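Local structure of TetR family transcription regulator (Marinobacter aquaeolei, 3PAS) at residues F13-V18 and F60-D65; H24-T29 and S112-P117; D80-L85 and M184-V189. The protein probably acts as a dimeric DNA-binding transcription regulator of the TetR family, recognising its target DNA through a helix-turn-helix motif. All blocks are in the same frame, centred on the assembly; numbering follows the deposited sequence.

Interaction 1: F13-V18 and F60-D65; sequences FLEATV and FYYVSD
Tyr-62 reaches across to Leu-14 and Glu-15, and most atoms of its side chain meet one or the other. Its CB lies 4.2 Å from Leu-14 CD1. With CG anti to the backbone N (chi1 167°), the ring is sent out over helix 5-24. Leu-14 then lies on one ring face: its CD1 is 3.9 Å from Tyr-62 CD1, while its CB sits above the ring in a CH-pi contact, 4.1 Å from the centroid. Farther out, Tyr-62 CE2 and CZ both lie 3.4 Å from Glu-15 OE2, which sits at the ring edge, near its plane. The axes of segments 13-18 and 60-65 come within 10.1 Å and cross almost at a right angle, joining the first helix of the TetR DNA-binding domain to helix 52-76, which leads into the helical C-terminal domain. At the tip, Tyr-62 OH donates at 2.5 Å to Glu-15 OE2, which accepts on its anti lone pair; the carboxylate stands nearly upright (85°) to the ring. Glu-15 bends at chi2 to get there, and its OE1 forms a salt bridge with Arg-99. One turn beyond Leu-14, Val-18 CG2 presses on Val-63 CG2 at a tight 3.4 Å.

Interaction 2: H24-T29 and S112-P117; sequences HGFSAT and SAWMTP
Ser-112 OG, whose CB packs against Phe-26, is gripped twice: it accepts from Trp-114 N at 3.0 Å, closing an ST turn, and it is also hydrogen-bonded to Phe-109 O at the end of helix 100-110. The ST turn coincides with a type I beta turn from Ser-112 to Met-115. Across from it lies another type I turn, Phe-26 to Thr-29, in the loop that leads from helix 5-24 into the predicted helix-turn-helix motif, so the contact joins the DNA-binding domain to the C-terminal domain through two loops at the surface. Phe-26 CE2 lies 3.7 Å from Ser-112 CB, and Trp-114 meets the phenyl ring in a T-shaped pair: the five-membered ring turns its CD1 edge over the middle of the phenyl face, the centroids 4.9 Å apart and the planes at 69°. Trp-114 CG is anti to its own carbonyl carbon (chi1 -61°), which carries the indole to the Phe-26 ring, the two side chains running past each other in opposite directions. Leu-56 of helix 52-76 touches both aromatic side chains, and Val-21 and Phe-109 also pack on Phe-26, making this ring a junction of three helices. No hydrogen bond crosses between the loops. Lys-52 NZ donates to the carbonyls of Phe-26 and Thr-29, the two ends of the turn, while Thr-29 OG1 reaches back to Gly-25 O at 2.7 Å, nearly in line with the C=O bond.

Interaction 3: D80-L85 and M184-V189; sequences DLREGL and MAWDAV. With PGO (S-1,2-propanediol), chain N.
With CG anti to the backbone N (chi1 -171°) and the chain extended to NE, Arg-82 lies over one face of the Trp-186 indole, which its aliphatic and cationic parts share. The CH-pi contact comes first: Arg-82 CG stands 3.7 Å from the centroid of the six-membered ring, close to its normal. Farther out is the cation-pi contact, with Arg-82 CZ 4.2 Å from the centroid of the five-membered ring. The guanidinium is tipped 71° from the indole and turns its NE edge down, NE coming within 3.3 Å of Trp-186 CD1. Apolar packing is smaller, Leu-85 CD1 meeting the indole edge at Trp-186 CZ3, 3.8 Å away.

Hydrogen bonds flank the pair. Trp-186 NE1 donates to a propanediol, probably from the crystallisation liquor, at 3.1 Å to O1 and at 3.2 Å to O2, neither bond straight. Arg-82 NH2 is held by Asn-183 OD1 and by a water that also donates to Asp-187 OD1, whose other oxygen, OD2, forms a salt bridge with Lys-144 of the second subunit. With an alanine at Trp-186, the Arg-82 methylenes and guanidinium would probably lose the face they lie on, and Leu-85 CD1 its edge contact, leaving the arginine held mainly through NH2.

Helix 175-189 also packs on the other subunit, as in the helical dimer interface of TetR proteins. The chemistry implies an indole that shelters methylenes and probably steadies a positive charge on one face, while its edge N-H stays able to donate, here to the diol.

How the interactions relate
Read from the N terminus, segment 13-18 opens interaction 1 and 24-29 opens interaction 2 before either is closed. Segment 60-65 closes the first; 80-85 then opens interaction 3, 112-117 closes interaction 2, and 184-189 closes interaction 3. Interaction 2 therefore crosses both others, whereas 1 and 3 follow in series. Interaction 1 ties helix 5-24 to the connecting helix 52-76, and interaction 2 ties the loop after helix 5-24 to the loop after helix 100-110; they touch where Phe-60 CZ meets SE of Met-115, a selenomethionine, at 4.2 Å. Interaction 3, on the opposite side of the chain's centre, joins helix 81-98 to helix 175-189, next to the second subunit.

Interaction 1: F13-V18 and F60-D65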
loop_
_atom_site.group_PDB
_atom_site.type_symbol
_atom_site.label_atom_id
_atom_site.label_comp_id
_atom_site.label_asym_id
_atom_site.label_seq_id
_atom_site.Cartn_x
_atom_site.Cartn_y
_atom_site.Cartn_z
ATOM N N PHE B 13 -9.820 26.228 -8.035
ATOM C CA PHE B 13 -10.194 25.059 -8.844
ATOM C C PHE B 13 -9.334 23.828 -8.622
ATOM O O PHE B 13 -9.864 22.716 -8.598
ATOM C CB PHE B 13 -10.230 25.400 -10.339
ATOM C CG PHE B 13 -11.305 26.391 -10.720
ATOM C CD1 PHE B 13 -12.654 26.107 -10.526
ATOM C CD2 PHE B 13 -10.957 27.613 -11.264
ATOM C CE1 PHE B 13 -13.630 27.014 -10.869
ATOM C CE2 PHE B 13 -11.939 28.517 -11.631
ATOM C CZ PHE B 13 -13.287 28.220 -11.430
ATOM N N LEU B 14 -8.016 24.020 -8.487
ATOM C CA LEU B 14 -7.105 22.951 -8.269
ATOM C C LEU B 14 -7.392 22.269 -6.913
ATOM O O LEU B 14 -7.494 21.066 -6.844
ATOM C CB LEU B 14 -5.657 23.456 -8.338
ATOM C CG LEU B 14 -5.224 23.977 -9.704
ATOM C CD1 LEU B 14 -4.027 24.911 -9.589
ATOM C CD2 LEU B 14 -5.007 22.796 -10.661
ATOM N N GLU B 15 -7.587 23.068 -5.868
ATOM C CA GLU B 15 -7.935 22.550 -4.545
ATOM C C GLU B 15 -9.306 21.850 -4.534
ATOM O O GLU B 15 -9.466 20.801 -3.932
ATOM C CB GLU B 15 -7.886 23.704 -3.530
ATOM C CG GLU B 15 -6.474 24.104 -3.120
ATOM C CD GLU B 15 -5.745 23.032 -2.273
ATOM O OE1 GLU B 15 -6.397 22.117 -1.692
ATOM O OE2 GLU B 15 -4.508 23.080 -2.194
ATOM N N ALA B 16 -10.288 22.403 -5.227
ATOM C CA ALA B 16 -11.616 21.775 -5.306
ATOM C C ALA B 16 -11.514 20.418 -6.017
ATOM O O ALA B 16 -12.214 19.464 -5.659
ATOM C CB ALA B 16 -12.597 22.699 -6.045
ATOM N N THR B 17 -10.634 20.333 -7.017
ATOM C CA THR B 17 -10.398 19.086 -7.753
ATOM C C THR B 17 -9.767 18.063 -6.790
ATOM O O THR B 17 -10.227 16.939 -6.714
ATOM C CB THR B 17 -9.501 19.289 -8.957
ATOM O OG1 THR B 17 -10.104 20.202 -9.875
ATOM C CG2 THR B 17 -9.284 17.978 -9.715
ATOM N N VAL B 18 -8.693 18.463 -6.095
ATOM C CA VAL B 18 -8.097 17.615 -5.024
ATOM C C VAL B 18 -9.169 17.078 -4.050
ATOM O O VAL B 18 -9.236 15.880 -3.849
ATOM C CB VAL B 18 -7.039 18.346 -4.206
ATOM C CG1 VAL B 18 -6.623 17.460 -2.955
ATOM C CG2 VAL B 18 -5.821 18.687 -5.092
ATOM N N PHE B 60 -2.843 17.326 -10.852
ATOM C CA PHE B 60 -1.794 16.364 -10.542
ATOM C C PHE B 60 -0.442 17.098 -10.411
ATOM O O PHE B 60 0.316 16.876 -9.444
ATOM C CB PHE B 60 -1.722 15.256 -11.565
ATOM C CG PHE B 60 -0.666 14.241 -11.261
ATOM C CD1 PHE B 60 -0.838 13.382 -10.239
ATOM C CD2 PHE B 60 0.521 14.236 -11.951
ATOM C CE1 PHE B 60 0.154 12.431 -9.922
ATOM C CE2 PHE B 60 1.493 13.291 -11.660
ATOM C CZ PHE B 60 1.315 12.417 -10.656
ATOM N N TYR B 61 -0.157 18.000 -11.337
ATOM C CA TYR B 61 1.082 18.784 -11.259
ATOM C C TYR B 61 1.152 19.744 -10.105
ATOM O O TYR B 61 2.228 19.960 -9.523
ATOM C CB TYR B 61 1.334 19.537 -12.566
ATOM C CG TYR B 61 1.689 18.653 -13.715
ATOM C CD1 TYR B 61 2.536 17.557 -13.542
ATOM C CD2 TYR B 61 1.274 18.951 -15.002
ATOM C CE1 TYR B 61 2.897 16.750 -14.609
ATOM C CE2 TYR B 61 1.645 18.143 -16.083
ATOM C CZ TYR B 61 2.465 17.052 -15.873
ATOM O OH TYR B 61 2.839 16.245 -16.918
ATOM N N TYR B 62 0.023 20.350 -9.769
ATOM C CA TYR B 62 -0.069 21.190 -8.598
ATOM C C TYR B 62 0.239 20.380 -7.308
ATOM O O TYR B 62 1.025 20.815 -6.434
ATOM C CB TYR B 62 -1.479 21.769 -8.530
ATOM C CG TYR B 62 -1.852 22.425 -7.231
ATOM C CD1 TYR B 62 -1.409 23.695 -6.932
ATOM C CD2 TYR B 62 -2.706 21.799 -6.319
ATOM C CE1 TYR B 62 -1.784 24.327 -5.763
ATOM C CE2 TYR B 62 -3.072 22.427 -5.160
ATOM C CZ TYR B 62 -2.599 23.712 -4.888
ATOM O OH TYR B 62 -2.942 24.382 -3.708
ATOM N N VAL B 63 -0.375 19.213 -7.187
ATOM C CA VAL B 63 -0.193 18.365 -6.006
ATOM C C VAL B 63 1.294 17.893 -5.943
ATOM O O VAL B 63 1.993 18.071 -4.940
ATOM C CB VAL B 63 -1.200 17.194 -6.040
ATOM C CG1 VAL B 63 -0.817 16.139 -5.040
ATOM C CG2 VAL B 63 -2.683 17.704 -5.817
ATOM N N SER B 64 1.773 17.356 -7.054
ATOM C CA SER B 64 3.140 16.868 -7.180
ATOM C C SER B 64 4.170 17.982 -6.946
ATOM O O SER B 64 5.152 17.796 -6.213
ATOM C CB SER B 64 3.361 16.218 -8.555
ATOM O OG SER B 64 2.450 15.155 -8.773
ATOM N N ASP B 65 3.966 19.138 -7.552
ATOM C CA ASP B 65 4.885 20.265 -7.333
ATOM C C ASP B 65 4.957 20.745 -5.895
ATOM O O ASP B 65 6.049 21.001 -5.374
ATOM C CB ASP B 65 4.561 21.426 -8.243
ATOM C CG ASP B 65 4.794 21.072 -9.708
ATOM O OD1 ASP B 65 5.366 19.983 -9.961
ATOM O OD2 ASP B 65 4.383 21.844 -10.571
#

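Interaction 2: H24-T29 and S112-P117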
loop_
_atom_site.group_PDB
_atom_site.type_symbol
_atom_site.label_atom_id
_atom_site.label_comp_id
_atom_site.label_asym_id
_atom_site.label_seq_id
_atom_site.Cartn_x
_atom_site.Cartn_y
_atom_site.Cartn_z
ATOM N N HIS B 24 -14.515 11.403 -3.754
ATOM C CA HIS B 24 -15.490 10.661 -4.572
ATOM C C HIS B 24 -14.908 9.943 -5.803
ATOM O O HIS B 24 -15.620 9.198 -6.465
ATOM C CB HIS B 24 -16.612 11.624 -4.999
ATOM C CG HIS B 24 -17.251 12.338 -3.848
ATOM N ND1 HIS B 24 -16.924 13.633 -3.497
ATOM C CD2 HIS B 24 -18.172 11.927 -2.945
ATOM C CE1 HIS B 24 -17.637 13.992 -2.444
ATOM N NE2 HIS B 24 -18.389 12.971 -2.080
ATOM N N GLY B 25 -13.626 10.133 -6.091
ATOM C CA GLY B 25 -12.965 9.474 -7.246
ATOM C C GLY B 25 -13.211 10.270 -8.533
ATOM O O GLY B 25 -13.983 11.262 -8.553
ATOM N N PHE B 26 -12.534 9.870 -9.601
ATOM C CA PHE B 26 -12.617 10.629 -10.875
ATOM C C PHE B 26 -13.955 10.627 -11.578
ATOM O O PHE B 26 -14.469 11.669 -12.006
ATOM C CB PHE B 26 -11.575 10.083 -11.871
ATOM C CG PHE B 26 -10.157 10.434 -11.519
ATOM C CD1 PHE B 26 -9.776 11.757 -11.413
ATOM C CD2 PHE B 26 -9.197 9.441 -11.336
ATOM C CE1 PHE B 26 -8.462 12.103 -11.101
ATOM C CE2 PHE B 26 -7.905 9.752 -11.040
ATOM C CZ PHE B 26 -7.517 11.094 -10.923
ATOM N N SER B 27 -14.495 9.429 -11.757
ATOM C CA SER B 27 -15.723 9.228 -12.502
ATOM C C SER B 27 -16.882 9.984 -11.938
ATOM O O SER B 27 -17.684 10.511 -12.689
ATOM C CB SER B 27 -16.070 7.744 -12.519
ATOM O OG SER B 27 -15.041 7.072 -13.209
ATOM N N ALA B 28 -16.993 10.058 -10.618
ATOM C CA ALA B 28 -18.101 10.792 -10.018
ATOM C C ALA B 28 -17.914 12.306 -10.042
ATOM O O ALA B 28 -18.879 13.041 -9.863
ATOM C CB ALA B 28 -18.349 10.323 -8.568
ATOM N N THR B 29 -16.694 12.777 -10.261
ATOM C CA THR B 29 -16.398 14.203 -10.190
ATOM C C THR B 29 -16.437 14.824 -11.588
ATOM O O THR B 29 -15.608 14.531 -12.445
ATOM C CB THR B 29 -15.002 14.405 -9.550
ATOM O OG1 THR B 29 -14.978 13.790 -8.252
ATOM C CG2 THR B 29 -14.656 15.842 -9.409
ATOM N N SER B 112 -4.462 5.415 -12.057
ATOM C CA SER B 112 -5.560 5.561 -13.019
ATOM C C SER B 112 -5.000 5.542 -14.435
ATOM O O SER B 112 -3.786 5.743 -14.675
ATOM C CB SER B 112 -6.290 6.894 -12.830
ATOM O OG SER B 112 -5.515 7.955 -13.397
ATOM N N ALA B 113 -5.914 5.366 -15.384
ATOM C CA ALA B 113 -5.590 5.447 -16.804
ATOM C C ALA B 113 -5.125 6.830 -17.250
ATOM O O ALA B 113 -4.596 6.948 -18.356
ATOM C CB ALA B 113 -6.789 5.007 -17.648
ATOM N N TRP B 114 -5.316 7.884 -16.437
ATOM C CA TRP B 114 -4.770 9.205 -16.787
ATOM C C TRP B 114 -3.251 9.261 -16.710
ATOM O O TRP B 114 -2.641 10.196 -17.221
ATOM C CB TRP B 114 -5.311 10.337 -15.866
ATOM C CG TRP B 114 -6.758 10.502 -15.942
ATOM C CD1 TRP B 114 -7.658 10.171 -15.002
ATOM C CD2 TRP B 114 -7.486 11.061 -17.031
ATOM N NE1 TRP B 114 -8.933 10.450 -15.441
ATOM C CE2 TRP B 114 -8.849 10.998 -16.692
ATOM C CE3 TRP B 114 -7.117 11.560 -18.279
ATOM C CZ2 TRP B 114 -9.861 11.442 -17.551
ATOM C CZ3 TRP B 114 -8.113 12.005 -19.131
ATOM C CH2 TRP B 114 -9.473 11.951 -18.757
HETATM N N MSE B 115 -2.653 8.314 -16.007
HETATM C CA MSE B 115 -1.221 8.333 -15.771
HETATM C C MSE B 115 -0.492 7.781 -16.996
HETATM O O MSE B 115 -0.936 6.808 -17.610
HETATM C CB MSE B 115 -0.863 7.503 -14.513
HETATM C CG MSE B 115 0.592 7.575 -14.117
HETATM SE SE MSE B 115 1.075 9.367 -13.541
HETATM C CE MSE B 115 2.914 8.929 -12.974
ATOM N N THR B 116 0.616 8.419 -17.350
ATOM C CA THR B 116 1.438 7.986 -18.464
ATOM C C THR B 116 2.930 8.056 -18.071
ATOM O O THR B 116 3.306 8.802 -17.155
ATOM C CB THR B 116 1.241 8.878 -19.705
ATOM O OG1 THR B 116 1.805 10.170 -19.460
ATOM C CG2 THR B 116 -0.276 9.021 -20.127
ATOM N N PRO B 117 3.789 7.291 -18.780
ATOM C CA PRO B 117 5.238 7.396 -18.556
ATOM C C PRO B 117 5.811 8.804 -18.717
ATOM O O PRO B 117 6.776 9.152 -18.040
ATOM C CB PRO B 117 5.820 6.468 -19.633
ATOM C CG PRO B 117 4.717 5.445 -19.872
ATOM C CD PRO B 117 3.447 6.216 -19.738
#

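Interaction 3: D80-L85 and M184-V189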
loop_
_atom_site.group_PDB
_atom_site.type_symbol
_atom_site.label_atom_id
_atom_site.label_comp_id
_atom_site.label_asym_id
_atom_site.label_seq_id
_atom_site.Cartn_x
_atom_site.Cartn_y
_atom_site.Cartn_z
ATOM N N ASP B 80 24.312 15.792 4.879
ATOM C CA ASP B 80 24.781 14.673 4.066
ATOM C C ASP B 80 23.552 13.959 3.505
ATOM O O ASP B 80 22.430 14.420 3.784
ATOM C CB ASP B 80 25.714 13.720 4.836
ATOM C CG ASP B 80 25.082 13.064 6.091
ATOM O OD1 ASP B 80 23.874 13.054 6.322
ATOM O OD2 ASP B 80 25.857 12.513 6.896
ATOM N N LEU B 81 23.743 12.854 2.756
ATOM C CA LEU B 81 22.595 12.112 2.150
ATOM C C LEU B 81 21.576 11.602 3.174
ATOM O O LEU B 81 20.373 11.812 3.013
ATOM C CB LEU B 81 23.078 10.937 1.278
ATOM C CG LEU B 81 21.994 10.139 0.531
ATOM C CD1 LEU B 81 21.202 10.981 -0.487
ATOM C CD2 LEU B 81 22.641 8.864 -0.158
ATOM N N ARG B 82 22.063 10.977 4.232
ATOM C CA ARG B 82 21.154 10.472 5.246
ATOM C C ARG B 82 20.357 11.590 5.898
ATOM O O ARG B 82 19.145 11.451 6.086
ATOM C CB ARG B 82 21.912 9.727 6.306
ATOM C CG ARG B 82 21.010 8.990 7.297
ATOM C CD ARG B 82 21.799 8.315 8.411
ATOM N NE ARG B 82 20.939 7.388 9.155
ATOM C CZ ARG B 82 20.072 7.763 10.101
ATOM N NH1 ARG B 82 19.929 9.036 10.430
ATOM N NH2 ARG B 82 19.309 6.854 10.695
ATOM N N GLU B 83 21.036 12.686 6.264
ATOM C CA GLU B 83 20.335 13.857 6.857
ATOM C C GLU B 83 19.336 14.462 5.914
ATOM O O GLU B 83 18.261 14.911 6.330
ATOM C CB GLU B 83 21.320 14.961 7.343
ATOM C CG GLU B 83 21.886 14.658 8.695
ATOM C CD GLU B 83 20.747 14.606 9.745
ATOM O OE1 GLU B 83 20.534 13.498 10.272
ATOM O OE2 GLU B 83 20.064 15.640 9.977
ATOM N N GLY B 84 19.675 14.495 4.626
ATOM C CA GLY B 84 18.778 15.022 3.635
ATOM C C GLY B 84 17.506 14.169 3.549
ATOM O O GLY B 84 16.397 14.681 3.471
ATOM N N LEU B 85 17.665 12.862 3.560
ATOM C CA LEU B 85 16.526 11.971 3.462
ATOM C C LEU B 85 15.706 12.025 4.753
ATOM O O LEU B 85 14.471 11.952 4.718
ATOM C CB LEU B 85 16.983 10.538 3.163
ATOM C CG LEU B 85 17.571 10.304 1.758
ATOM C CD1 LEU B 85 18.211 8.906 1.706
ATOM C CD2 LEU B 85 16.490 10.487 0.693
HETATM N N MSE B 184 14.119 3.051 10.612
HETATM C CA MSE B 184 13.812 1.747 10.038
HETATM C C MSE B 184 13.930 1.779 8.518
HETATM O O MSE B 184 14.498 0.828 7.916
HETATM C CB MSE B 184 12.449 1.248 10.515
HETATM C CG MSE B 184 12.464 0.971 12.011
HETATM SE SE MSE B 184 10.770 0.522 12.704
HETATM C CE MSE B 184 10.689 -1.404 12.042
ATOM N N ALA B 185 13.403 2.840 7.897
ATOM C CA ALA B 185 13.469 3.003 6.435
ATOM C C ALA B 185 14.905 3.116 5.980
ATOM O O ALA B 185 15.308 2.465 5.003
ATOM C CB ALA B 185 12.660 4.217 5.941
ATOM N N TRP B 186 15.721 3.865 6.722
ATOM C CA TRP B 186 17.130 3.988 6.416
ATOM C C TRP B 186 17.836 2.652 6.532
ATOM O O TRP B 186 18.508 2.226 5.628
ATOM C CB TRP B 186 17.816 5.020 7.326
ATOM C CG TRP B 186 19.315 5.050 7.081
ATOM C CD1 TRP B 186 20.279 4.484 7.851
ATOM C CD2 TRP B 186 19.996 5.681 5.987
ATOM N NE1 TRP B 186 21.504 4.710 7.304
ATOM C CE2 TRP B 186 21.364 5.416 6.150
ATOM C CE3 TRP B 186 19.566 6.369 4.843
ATOM C CZ2 TRP B 186 22.325 5.839 5.225
ATOM C CZ3 TRP B 186 20.506 6.778 3.923
ATOM C CH2 TRP B 186 21.876 6.526 4.129
ATOM N N ASP B 187 17.629 1.956 7.642
ATOM C CA ASP B 187 18.201 0.623 7.803
ATOM C C ASP B 187 17.809 -0.304 6.637
ATOM O O ASP B 187 18.640 -1.087 6.140
ATOM C CB ASP B 187 17.789 0.039 9.124
ATOM C CG ASP B 187 18.611 0.583 10.318
ATOM O OD1 ASP B 187 19.557 1.356 10.167
ATOM O OD2 ASP B 187 18.284 0.216 11.439
ATOM N N ALA B 188 16.557 -0.219 6.192
ATOM C CA ALA B 188 16.107 -1.017 5.045
ATOM C C ALA B 188 16.958 -0.772 3.762
ATOM O O ALA B 188 17.359 -1.727 3.090
ATOM C CB ALA B 188 14.626 -0.710 4.725
ATOM N N VAL B 189 17.214 0.502 3.448
ATOM C CA VAL B 189 17.899 0.889 2.210
ATOM C C VAL B 189 19.429 0.997 2.281
ATOM O O VAL B 189 20.094 1.032 1.232
ATOM C CB VAL B 189 17.319 2.198 1.601
ATOM C CG1 VAL B 189 15.778 2.052 1.406
ATOM C CG2 VAL B 189 17.697 3.437 2.428
HETATM C C1 PGO N . 25.316 3.397 7.861
HETATM C C2 PGO N . 24.625 2.324 8.697
HETATM C C3 PGO N . 24.545 1.007 7.937
HETATM O O1 PGO N . 24.413 3.906 6.861
HETATM O O2 PGO N . 23.299 2.755 9.057
HETATM O O HOH W 1 18.868 4.007 10.981
#